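Local atomic coordinates of glutamate ABC superfamily ATP binding cassette transporter, binding protein (Enterococcus faecium DO, PDB entry 5EYF), a protein that binds glutamate and probably delivers it, as the solute-binding component, to an ABC transporter for uptake into the cell. Residues 85-99 with 198-212. Numbering follows the deposited sequence. Where two conformers were deposited one is given.
Sequences TMTITDERKKQVDFS and EPYGIAINKGQENFL. With GLU (glutamic acid), chain E.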
ATOM      1  N   THR B  85      12.799  -7.336  -0.503  1.00 17.08           N
ATOM      2  CA  THR B  85      12.073  -6.312   0.282  1.00 16.07           C
ATOM      3  C   THR B  85      12.295  -4.905  -0.269  1.00 16.83           C
ATOM      4  O   THR B  85      12.570  -3.958   0.470  1.00 17.57           O
ATOM      5  CB  THR B  85      12.451  -6.372   1.779  1.00 17.40           C
ATOM      6  OG1 THR B  85      13.858  -6.081   1.978  1.00 18.14           O
ATOM      7  CG2 THR B  85      12.151  -7.754   2.340  1.00 17.08           C
HETATM    8  N   MSE B  86      12.149  -4.760  -1.581  1.00 15.79           N
HETATM    9  CA  MSE B  86      12.542  -3.514  -2.247  1.00 15.84           C
HETATM   10  C   MSE B  86      11.371  -2.627  -2.623  1.00 16.45           C
HETATM   11  O   MSE B  86      10.563  -2.995  -3.469  1.00 15.91           O
HETATM   12  CB  MSE B  86      13.328  -3.821  -3.510  1.00 16.84           C
HETATM   13  CG  MSE B  86      14.004  -2.568  -4.085  1.00 18.59           C
HETATM   14 SE   MSE B  86      15.184  -3.174  -5.513  0.76 23.72          SE
HETATM   15  CE  MSE B  86      15.791  -1.454  -6.150  1.00 21.96           C
ATOM     16  N   THR B  87      11.292  -1.454  -2.010  1.00 15.03           N
ATOM     17  CA  THR B  87      10.181  -0.557  -2.287  1.00 14.73           C
ATOM     18  C   THR B  87      10.327   0.099  -3.654  1.00 16.20           C
ATOM     19  O   THR B  87      11.431   0.515  -4.061  1.00 16.76           O
ATOM     20  CB  THR B  87      10.129   0.521  -1.193  1.00 16.24           C
ATOM     21  OG1 THR B  87       9.948  -0.130   0.065  1.00 17.88           O
ATOM     22  CG2 THR B  87       8.987   1.519  -1.427  1.00 16.82           C
ATOM     23  N   ILE B  88       9.198   0.209  -4.348  1.00 15.57           N
ATOM     24  CA  ILE B  88       9.103   0.955  -5.598  1.00 16.43           C
ATOM     25  C   ILE B  88       9.104   2.442  -5.285  1.00 16.54           C
ATOM     26  O   ILE B  88       8.227   2.939  -4.558  1.00 18.68           O
ATOM     27  CB  ILE B  88       7.821   0.569  -6.360  1.00 15.96           C
ATOM     28  CG1 ILE B  88       7.834  -0.927  -6.669  1.00 16.89           C
ATOM     29  CG2 ILE B  88       7.722   1.349  -7.663  1.00 16.81           C
ATOM     30  CD1 ILE B  88       6.604  -1.385  -7.377  1.00 17.59           C
ATOM     31  N   THR B  89      10.052   3.160  -5.875  1.00 16.95           N
ATOM     32  CA  THR B  89      10.087   4.623  -5.784  1.00 18.03           C
ATOM     33  C   THR B  89      10.396   5.199  -7.163  1.00 19.70           C
ATOM     34  O   THR B  89      11.071   4.563  -7.973  1.00 20.22           O
ATOM     35  CB  THR B  89      11.128   5.151  -4.768  1.00 21.14           C
ATOM     36  OG1 THR B  89      12.457   5.014  -5.297  1.00 22.50           O
ATOM     37  CG2 THR B  89      11.005   4.462  -3.390  1.00 22.06           C
ATOM     38  N   ASP B  90       9.900   6.419  -7.426  1.00 21.25           N
ATOM     39  CA  ASP B  90      10.235   7.090  -8.686  1.00 22.42           C
ATOM     40  C   ASP B  90      11.738   7.314  -8.827  1.00 23.55           C
ATOM     41  O   ASP B  90      12.268   7.244  -9.939  1.00 24.62           O
ATOM     42  CB  ASP B  90       9.461   8.401  -8.840  1.00 25.14           C
ATOM     43  CG  ASP B  90       8.143   8.198  -9.540  1.00 29.23           C
ATOM     44  OD1 ASP B  90       7.972   7.130 -10.149  1.00 31.51           O
ATOM     45  OD2 ASP B  90       7.287   9.102  -9.514  1.00 30.90           O
ATOM     46  N   GLU B  91      12.438   7.551  -7.714  0.60 23.64           N
ATOM     47  CA  GLU B  91      13.888   7.723  -7.760  0.60 25.63           C
ATOM     48  C   GLU B  91      14.594   6.429  -8.160  0.60 23.37           C
ATOM     49  O   GLU B  91      15.606   6.458  -8.873  0.60 23.76           O
ATOM     50  CB  GLU B  91      14.365   8.226  -6.402  0.60 28.79           C
ATOM     51  CG  GLU B  91      13.513   9.404  -5.886  0.60 31.03           C
ATOM     52  CD  GLU B  91      12.419   8.994  -4.884  0.60 30.64           C
ATOM     53  OE1 GLU B  91      12.786   8.779  -3.703  0.60 33.67           O
ATOM     54  OE2 GLU B  91      11.216   8.895  -5.261  0.60 24.10           O
ATOM     55  N   ARG B  92      14.091   5.285  -7.692  1.00 22.05           N
ATOM     56  CA  ARG B  92      14.636   4.003  -8.106  1.00 22.30           C
ATOM     57  C   ARG B  92      14.251   3.658  -9.532  1.00 22.63           C
ATOM     58  O   ARG B  92      15.022   2.980 -10.233  1.00 23.67           O
ATOM     59  CB  ARG B  92      14.175   2.933  -7.132  1.00 21.45           C
ATOM     60  CG  ARG B  92      14.954   2.996  -5.809  1.00 21.95           C
ATOM     61  CD  ARG B  92      14.376   2.096  -4.740  1.00 21.37           C
ATOM     62  NE  ARG B  92      15.150   2.149  -3.494  1.00 23.14           N
ATOM     63  CZ  ARG B  92      14.852   1.446  -2.402  1.00 21.18           C
ATOM     64  NH1 ARG B  92      13.798   0.621  -2.421  1.00 18.90           N
ATOM     65  NH2 ARG B  92      15.627   1.519  -1.315  1.00 23.17           N
ATOM     66  N   LYS B  93      13.082   4.141  -9.988  1.00 23.60           N
ATOM     67  CA  LYS B  93      12.666   3.907 -11.365  1.00 24.18           C
ATOM     68  C   LYS B  93      13.585   4.585 -12.378  1.00 25.44           C
ATOM     69  O   LYS B  93      13.547   4.241 -13.560  1.00 26.93           O
ATOM     70  CB  LYS B  93      11.206   4.343 -11.536  1.00 23.20           C
ATOM     71  CG  LYS B  93      10.251   3.385 -10.795  1.00 23.99           C
ATOM     72  CD  LYS B  93       8.795   3.783 -10.887  1.00 27.07           C
ATOM     73  CE  LYS B  93       8.330   3.798 -12.317  1.00 32.62           C
ATOM     74  NZ  LYS B  93       6.848   3.819 -12.469  1.00 35.38           N
ATOM     75  N   LYS B  94      14.430   5.525 -11.950  1.00 25.98           N
ATOM     76  CA  LYS B  94      15.473   6.000 -12.847  1.00 26.90           C
ATOM     77  C   LYS B  94      16.538   4.947 -13.108  1.00 27.22           C
ATOM     78  O   LYS B  94      17.210   5.006 -14.146  1.00 28.10           O
ATOM     79  CB  LYS B  94      16.139   7.241 -12.259  1.00 29.03           C
ATOM     80  CG  LYS B  94      15.148   8.278 -11.829  1.00 31.86           C
ATOM     81  CD  LYS B  94      14.327   8.723 -12.985  1.00 35.56           C
ATOM     82  CE  LYS B  94      13.606  10.005 -12.641  1.00 39.65           C
ATOM     83  NZ  LYS B  94      12.478  10.253 -13.571  1.00 42.05           N
ATOM     84  N   GLN B  95      16.708   4.006 -12.175  0.61 26.35           N
ATOM     85  CA  GLN B  95      17.782   3.021 -12.181  0.61 27.50           C
ATOM     86  C   GLN B  95      17.337   1.659 -12.693  0.61 27.07           C
ATOM     87  O   GLN B  95      18.127   0.954 -13.341  0.61 27.71           O
ATOM     88  CB  GLN B  95      18.351   2.857 -10.758  0.61 29.36           C
ATOM     89  CG  GLN B  95      18.954   4.137 -10.122  0.61 32.71           C
ATOM     90  CD  GLN B  95      19.338   3.958  -8.648  0.61 35.37           C
ATOM     91  OE1 GLN B  95      20.462   3.553  -8.325  0.61 37.63           O
ATOM     92  NE2 GLN B  95      18.403   4.265  -7.750  0.61 36.54           N
ATOM     93  N   VAL B  96      16.092   1.264 -12.405  1.00 24.87           N
ATOM     94  CA  VAL B  96      15.588  -0.071 -12.699  1.00 22.84           C
ATOM     95  C   VAL B  96      14.142   0.041 -13.171  1.00 21.95           C
ATOM     96  O   VAL B  96      13.484   1.070 -13.012  1.00 23.32           O
ATOM     97  CB  VAL B  96      15.672  -0.999 -11.462  1.00 22.38           C
ATOM     98  CG1 VAL B  96      17.091  -1.028 -10.864  1.00 23.89           C
ATOM     99  CG2 VAL B  96      14.651  -0.580 -10.398  1.00 22.66           C
ATOM    100  N   ASP B  97      13.662  -1.022 -13.794  1.00 21.28           N
ATOM    101  CA  ASP B  97      12.236  -1.203 -13.989  1.00 21.32           C
ATOM    102  C   ASP B  97      11.718  -2.064 -12.849  1.00 19.74           C
ATOM    103  O   ASP B  97      12.462  -2.856 -12.260  1.00 21.73           O
ATOM    104  CB  ASP B  97      11.933  -1.873 -15.327  1.00 23.35           C
ATOM    105  CG  ASP B  97      12.096  -0.941 -16.514  1.00 24.73           C
ATOM    106  OD1 ASP B  97      12.132   0.304 -16.322  1.00 25.78           O
ATOM    107  OD2 ASP B  97      12.163  -1.475 -17.661  1.00 24.54           O
ATOM    108  N   PHE B  98      10.436  -1.917 -12.534  1.00 18.21           N
ATOM    109  CA  PHE B  98       9.826  -2.714 -11.481  1.00 16.39           C
ATOM    110  C   PHE B  98       8.633  -3.500 -12.005  1.00 15.26           C
ATOM    111  O   PHE B  98       7.836  -2.984 -12.804  1.00 18.25           O
ATOM    112  CB  PHE B  98       9.312  -1.834 -10.334  1.00 15.93           C
ATOM    113  CG  PHE B  98      10.387  -1.339  -9.386  1.00 17.22           C
ATOM    114  CD1 PHE B  98      10.908  -2.180  -8.428  1.00 18.01           C
ATOM    115  CD2 PHE B  98      10.786  -0.001  -9.400  1.00 18.23           C
ATOM    116  CE1 PHE B  98      11.857  -1.737  -7.519  1.00 18.75           C
ATOM    117  CE2 PHE B  98      11.732   0.469  -8.485  1.00 19.85           C
ATOM    118  CZ  PHE B  98      12.264  -0.399  -7.537  1.00 18.74           C
ATOM    119  N   SER B  99       8.478  -4.722 -11.491  1.00 14.55           N
ATOM    120  CA  SER B  99       7.234  -5.467 -11.664  1.00 14.08           C
ATOM    121  C   SER B  99       6.074  -4.773 -10.939  1.00 14.93           C
ATOM    122  O   SER B  99       6.238  -3.812 -10.162  1.00 14.73           O
ATOM    123  CB  SER B  99       7.347  -6.874 -11.089  1.00 15.13           C
ATOM    124  OG  SER B  99       7.378  -6.840  -9.653  1.00 14.72           O
ATOM    125  N   GLU B 198       5.222   1.180   1.780  1.00 14.67           N
ATOM    126  CA  GLU B 198       6.413   0.565   1.183  1.00 15.09           C
ATOM    127  C   GLU B 198       5.950  -0.581   0.303  1.00 14.51           C
ATOM    128  O   GLU B 198       6.021  -1.745   0.705  1.00 15.53           O
ATOM    129  CB  GLU B 198       7.386   0.059   2.255  1.00 14.54           C
ATOM    130  CG  GLU B 198       7.866   1.121   3.259  1.00 15.82           C
ATOM    131  CD  GLU B 198       8.813   2.154   2.688  1.00 18.05           C
ATOM    132  OE1 GLU B 198       9.597   1.864   1.778  1.00 18.90           O
ATOM    133  OE2 GLU B 198       8.801   3.303   3.171  1.00 19.03           O
ATOM    134  N   PRO B 199       5.451  -0.286  -0.897  1.00 12.84           N
ATOM    135  CA  PRO B 199       5.051  -1.372  -1.818  1.00 12.40           C
ATOM    136  C   PRO B 199       6.278  -2.039  -2.426  1.00 12.36           C
ATOM    137  O   PRO B 199       7.116  -1.370  -3.038  1.00 14.99           O
ATOM    138  CB  PRO B 199       4.227  -0.649  -2.888  1.00 13.59           C
ATOM    139  CG  PRO B 199       4.756   0.768  -2.847  1.00 15.59           C
ATOM    140  CD  PRO B 199       5.151   1.056  -1.437  1.00 14.28           C
ATOM    141  N   TYR B 200       6.402  -3.353  -2.255  1.00 12.42           N
ATOM    142  CA  TYR B 200       7.563  -4.043  -2.805  1.00 11.69           C
ATOM    143  C   TYR B 200       7.336  -4.420  -4.263  1.00 12.20           C
ATOM    144  O   TYR B 200       6.258  -4.905  -4.637  1.00 12.86           O
ATOM    145  CB  TYR B 200       7.842  -5.334  -2.044  1.00 13.85           C
ATOM    146  CG  TYR B 200       8.217  -5.210  -0.594  1.00 13.60           C
ATOM    147  CD1 TYR B 200       8.537  -3.978  -0.019  1.00 15.89           C
ATOM    148  CD2 TYR B 200       8.307  -6.354   0.191  1.00 14.50           C
ATOM    149  CE1 TYR B 200       8.898  -3.905   1.317  1.00 17.03           C
ATOM    150  CE2 TYR B 200       8.671  -6.293   1.513  1.00 15.62           C
ATOM    151  CZ  TYR B 200       8.961  -5.067   2.076  1.00 16.00           C
ATOM    152  OH  TYR B 200       9.343  -5.032   3.415  1.00 18.13           O
ATOM    153  N   GLY B 201       8.381  -4.233  -5.070  1.00 13.07           N
ATOM    154  CA  GLY B 201       8.386  -4.697  -6.441  1.00 13.46           C
ATOM    155  C   GLY B 201       9.630  -5.516  -6.720  1.00 13.89           C
ATOM    156  O   GLY B 201      10.599  -5.505  -5.952  1.00 14.82           O
ATOM    157  N   ILE B 202       9.572  -6.267  -7.818  1.00 13.72           N
ATOM    158  CA  ILE B 202      10.739  -6.983  -8.331  1.00 13.77           C
ATOM    159  C   ILE B 202      11.471  -6.056  -9.281  1.00 14.70           C
ATOM    160  O   ILE B 202      10.885  -5.567 -10.247  1.00 15.11           O
ATOM    161  CB  ILE B 202      10.322  -8.283  -9.034  1.00 13.60           C
ATOM    162  CG1 ILE B 202       9.662  -9.206  -8.014  1.00 15.13           C
ATOM    163  CG2 ILE B 202      11.536  -8.971  -9.760  1.00 14.37           C
ATOM    164  CD1 ILE B 202       8.894 -10.387  -8.694  1.00 15.16           C
ATOM    165  N   ALA B 203      12.767  -5.817  -9.027  1.00 15.71           N
ATOM    166  CA  ALA B 203      13.513  -4.909  -9.872  1.00 16.89           C
ATOM    167  C   ALA B 203      14.236  -5.672 -10.970  1.00 17.27           C
ATOM    168  O   ALA B 203      14.862  -6.704 -10.718  1.00 18.96           O
ATOM    169  CB  ALA B 203      14.510  -4.105  -9.042  1.00 18.12           C
ATOM    170  N   ILE B 204      14.168  -5.127 -12.181  1.00 18.00           N
ATOM    171  CA  ILE B 204      14.782  -5.694 -13.371  1.00 18.27           C
ATOM    172  C   ILE B 204      15.576  -4.586 -14.063  1.00 19.58           C
ATOM    173  O   ILE B 204      15.179  -3.414 -14.043  1.00 20.09           O
ATOM    174  CB  ILE B 204      13.697  -6.322 -14.276  1.00 19.33           C
ATOM    175  CG1 ILE B 204      13.023  -7.492 -13.521  1.00 21.65           C
ATOM    176  CG2 ILE B 204      14.237  -6.727 -15.662  1.00 19.44           C
ATOM    177  CD1 ILE B 204      11.851  -8.111 -14.219  1.00 24.48           C
ATOM    178  N   ASN B 205      16.744  -4.924 -14.605  1.00 21.76           N
ATOM    179  CA  ASN B 205      17.537  -3.873 -15.235  1.00 24.31           C
ATOM    180  C   ASN B 205      16.771  -3.261 -16.406  1.00 24.53           C
ATOM    181  O   ASN B 205      15.904  -3.900 -17.016  1.00 25.03           O
ATOM    182  CB  ASN B 205      18.878  -4.430 -15.731  1.00 25.55           C
ATOM    183  CG  ASN B 205      19.906  -3.353 -15.989  1.00 29.31           C
ATOM    184  OD1 ASN B 205      19.762  -2.218 -15.523  1.00 31.66           O
ATOM    185  ND2 ASN B 205      20.943  -3.692 -16.737  1.00 31.72           N
ATOM    186  N   LYS B 206      17.101  -2.013 -16.716  1.00 25.53           N
ATOM    187  CA  LYS B 206      16.619  -1.388 -17.934  1.00 25.54           C
ATOM    188  C   LYS B 206      17.038  -2.206 -19.153  1.00 26.73           C
ATOM    189  O   LYS B 206      18.107  -2.830 -19.180  1.00 29.30           O
ATOM    190  CB  LYS B 206      17.171   0.039 -18.040  1.00 26.87           C
ATOM    191  CG  LYS B 206      16.854   0.917 -16.849  1.00 27.48           C
ATOM    192  CD  LYS B 206      15.394   1.345 -16.857  1.00 28.20           C
ATOM    193  CE  LYS B 206      15.079   2.386 -15.762  1.00 28.81           C
ATOM    194  NZ  LYS B 206      13.621   2.644 -15.692  1.00 30.10           N
ATOM    195  N   GLY B 207      16.179  -2.203 -20.171  1.00 27.03           N
ATOM    196  CA  GLY B 207      16.482  -2.879 -21.415  1.00 25.65           C
ATOM    197  C   GLY B 207      16.197  -4.360 -21.383  1.00 26.39           C
ATOM    198  O   GLY B 207      16.708  -5.107 -22.230  1.00 28.37           O
ATOM    199  N   GLN B 208      15.410  -4.810 -20.410  1.00 24.69           N
ATOM    200  CA  GLN B 208      15.021  -6.208 -20.257  1.00 24.43           C
ATOM    201  C   GLN B 208      13.501  -6.327 -20.300  1.00 25.36           C
ATOM    202  O   GLN B 208      12.881  -7.037 -19.499  1.00 25.00           O
ATOM    203  CB  GLN B 208      15.565  -6.796 -18.957  1.00 24.53           C
ATOM    204  CG  GLN B 208      17.090  -6.868 -18.869  1.00 25.04           C
ATOM    205  CD  GLN B 208      17.691  -7.867 -19.848  1.00 26.24           C
ATOM    206  OE1 GLN B 208      17.007  -8.756 -20.339  1.00 25.57           O
ATOM    207  NE2 GLN B 208      18.977  -7.712 -20.140  1.00 28.38           N
ATOM    208  N   GLU B 209      12.883  -5.610 -21.241  1.00 26.66           N
ATOM    209  CA  GLU B 209      11.429  -5.481 -21.220  1.00 25.67           C
ATOM    210  C   GLU B 209      10.722  -6.811 -21.452  1.00 25.27           C
ATOM    211  O   GLU B 209       9.632  -7.030 -20.907  1.00 25.37           O
ATOM    212  CB  GLU B 209      10.991  -4.450 -22.256  1.00 28.48           C
ATOM    213  CG  GLU B 209      11.447  -3.036 -21.927  1.00 31.07           C
ATOM    214  CD  GLU B 209      12.796  -2.660 -22.470  1.00 32.11           C
ATOM    215  OE1 GLU B 209      13.505  -3.520 -23.034  1.00 31.97           O
ATOM    216  OE2 GLU B 209      13.151  -1.467 -22.343  1.00 33.02           O
ATOM    217  N   ASN B 210      11.310  -7.716 -22.235  1.00 24.00           N
ATOM    218  CA  ASN B 210      10.643  -9.000 -22.442  1.00 24.44           C
ATOM    219  C   ASN B 210      10.627  -9.816 -21.159  1.00 23.87           C
ATOM    220  O   ASN B 210       9.619 -10.458 -20.847  1.00 23.60           O
ATOM    221  CB  ASN B 210      11.312  -9.791 -23.563  1.00 25.90           C
ATOM    222  CG  ASN B 210      11.145  -9.137 -24.933  1.00 30.98           C
ATOM    223  OD1 ASN B 210      10.129  -8.503 -25.224  1.00 32.42           O
ATOM    224  ND2 ASN B 210      12.158  -9.277 -25.768  1.00 33.84           N
ATOM    225  N   PHE B 211      11.727  -9.787 -20.389  1.00 22.79           N
ATOM    226  CA  PHE B 211      11.750 -10.487 -19.103  1.00 20.20           C
ATOM    227  C   PHE B 211      10.793  -9.834 -18.107  1.00 20.61           C
ATOM    228  O   PHE B 211      10.065 -10.526 -17.382  1.00 20.52           O
ATOM    229  CB  PHE B 211      13.182 -10.521 -18.571  1.00 20.66           C
ATOM    230  CG  PHE B 211      13.351 -11.231 -17.259  1.00 20.08           C
ATOM    231  CD1 PHE B 211      12.953 -12.543 -17.101  1.00 21.75           C
ATOM    232  CD2 PHE B 211      13.933 -10.582 -16.178  1.00 21.08           C
ATOM    233  CE1 PHE B 211      13.116 -13.196 -15.888  1.00 22.99           C
ATOM    234  CE2 PHE B 211      14.113 -11.232 -14.960  1.00 21.80           C
ATOM    235  CZ  PHE B 211      13.699 -12.543 -14.809  1.00 22.88           C
ATOM    236  N   LEU B 212      10.760  -8.500 -18.083  1.00 19.86           N
ATOM    237  CA  LEU B 212       9.820  -7.792 -17.214  1.00 19.01           C
ATOM    238  C   LEU B 212       8.380  -8.211 -17.508  1.00 19.43           C
ATOM    239  O   LEU B 212       7.604  -8.503 -16.587  1.00 19.54           O
ATOM    240  CB  LEU B 212       9.989  -6.277 -17.379  1.00 18.85           C
ATOM    241  CG  LEU B 212       8.973  -5.415 -16.631  1.00 18.59           C
ATOM    242  CD1 LEU B 212       9.062  -5.586 -15.110  1.00 21.28           C
ATOM    243  CD2 LEU B 212       9.189  -3.947 -17.002  1.00 20.19           C
TER
HETATM  244  N   GLU E 301      11.670  -1.661   1.730  1.00 19.56           N
HETATM  245  CA  GLU E 301      12.634  -0.623   2.129  1.00 20.28           C
HETATM  246  C   GLU E 301      13.547  -0.270   0.963  1.00 21.40           C
HETATM  247  O   GLU E 301      13.448  -0.851  -0.126  1.00 19.80           O
HETATM  248  CB  GLU E 301      13.465  -1.055   3.353  1.00 21.92           C
HETATM  249  CG  GLU E 301      14.033  -2.473   3.279  1.00 22.94           C
HETATM  250  CD  GLU E 301      15.200  -2.638   2.310  1.00 24.08           C
HETATM  251  OE1 GLU E 301      15.361  -3.751   1.800  1.00 23.07           O
HETATM  252  OE2 GLU E 301      16.009  -1.700   2.117  1.00 25.23           O
HETATM  253  OXT GLU E 301      14.403   0.630   1.077  1.00 25.38           O
HETATM  254  O   HOH W   1      11.648  -6.789  -3.680  1.00 14.82           O
HETATM  255  O   HOH W   2      13.582  -3.787 -18.334  1.00 22.60           O
HETATM  256  O   HOH W   3      13.736  -0.547 -19.873  1.00 27.40           O
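Thr-87 and Glu-198 meet beside the bound glutamate: Thr-87 OG1 donates to Glu-198 OE1 over 2.7 Å, reaching that oxygen on its anti lone pair. With its proton committed there, OG1 accepts from the ligand amino group, whose N lies 2.8 Å away; chi1 of -60° sets OG1 beside the backbone N, so that hydroxyl and N-H both face the ligand, the N-H bonding to its carboxylate O. That carboxylate is also gripped by Arg-92, NH1 to O and NH2 to OXT, and NH1 additionally donates to Thr-87 O, which should fix the guanidinium's rotation. Tyr-200 lays one ring face against Thr-85, CA standing 3.7 Å from the centroid and 14° off the normal, a CH-pi contact; Asp-174, which also binds the glutamate, is hydrogen-bonded to the phenol OH.

Backbone bonds from Gly-201 N to Met-86 O and from Ile-88 N to Pro-199 O tie the ligand-binding loop to strand 198-205. This strand is consistent with one of the connections between the two lobes of a family 3 solute-binding protein, pairing near Glu-198 and Tyr-200 with strand 103-112 and further on, antiparallel, with strand 96-98. There Asp-97 and Ile-204 form a hydrogen-bonded pair, and Ser-99 exchanges two bonds with Ile-202, N to O and, returning, Ile-202 N to OG (2.9 Å). Ala-203 CB fits among the selenium of Met-86 (SE, deposited as selenomethionine; 3.7 Å), Val-96 CG2 and Phe-98 CE1, while the Phe-98 ring lies between Val-96 CG2 and Ile-88 CG1 on opposite faces.

Beyond the strand pair, Lys-206 bends at chi2 (-74°) and brings NZ to three oxygens: Lys-93 O at 2.7 Å, Val-96 O from above its carbonyl plane, and Asp-97 OD1 in a salt bridge of 2.8 Å. Asp-97 OD2 instead accepts from two waters, which link it to the turn 205-208 and to Glu-209.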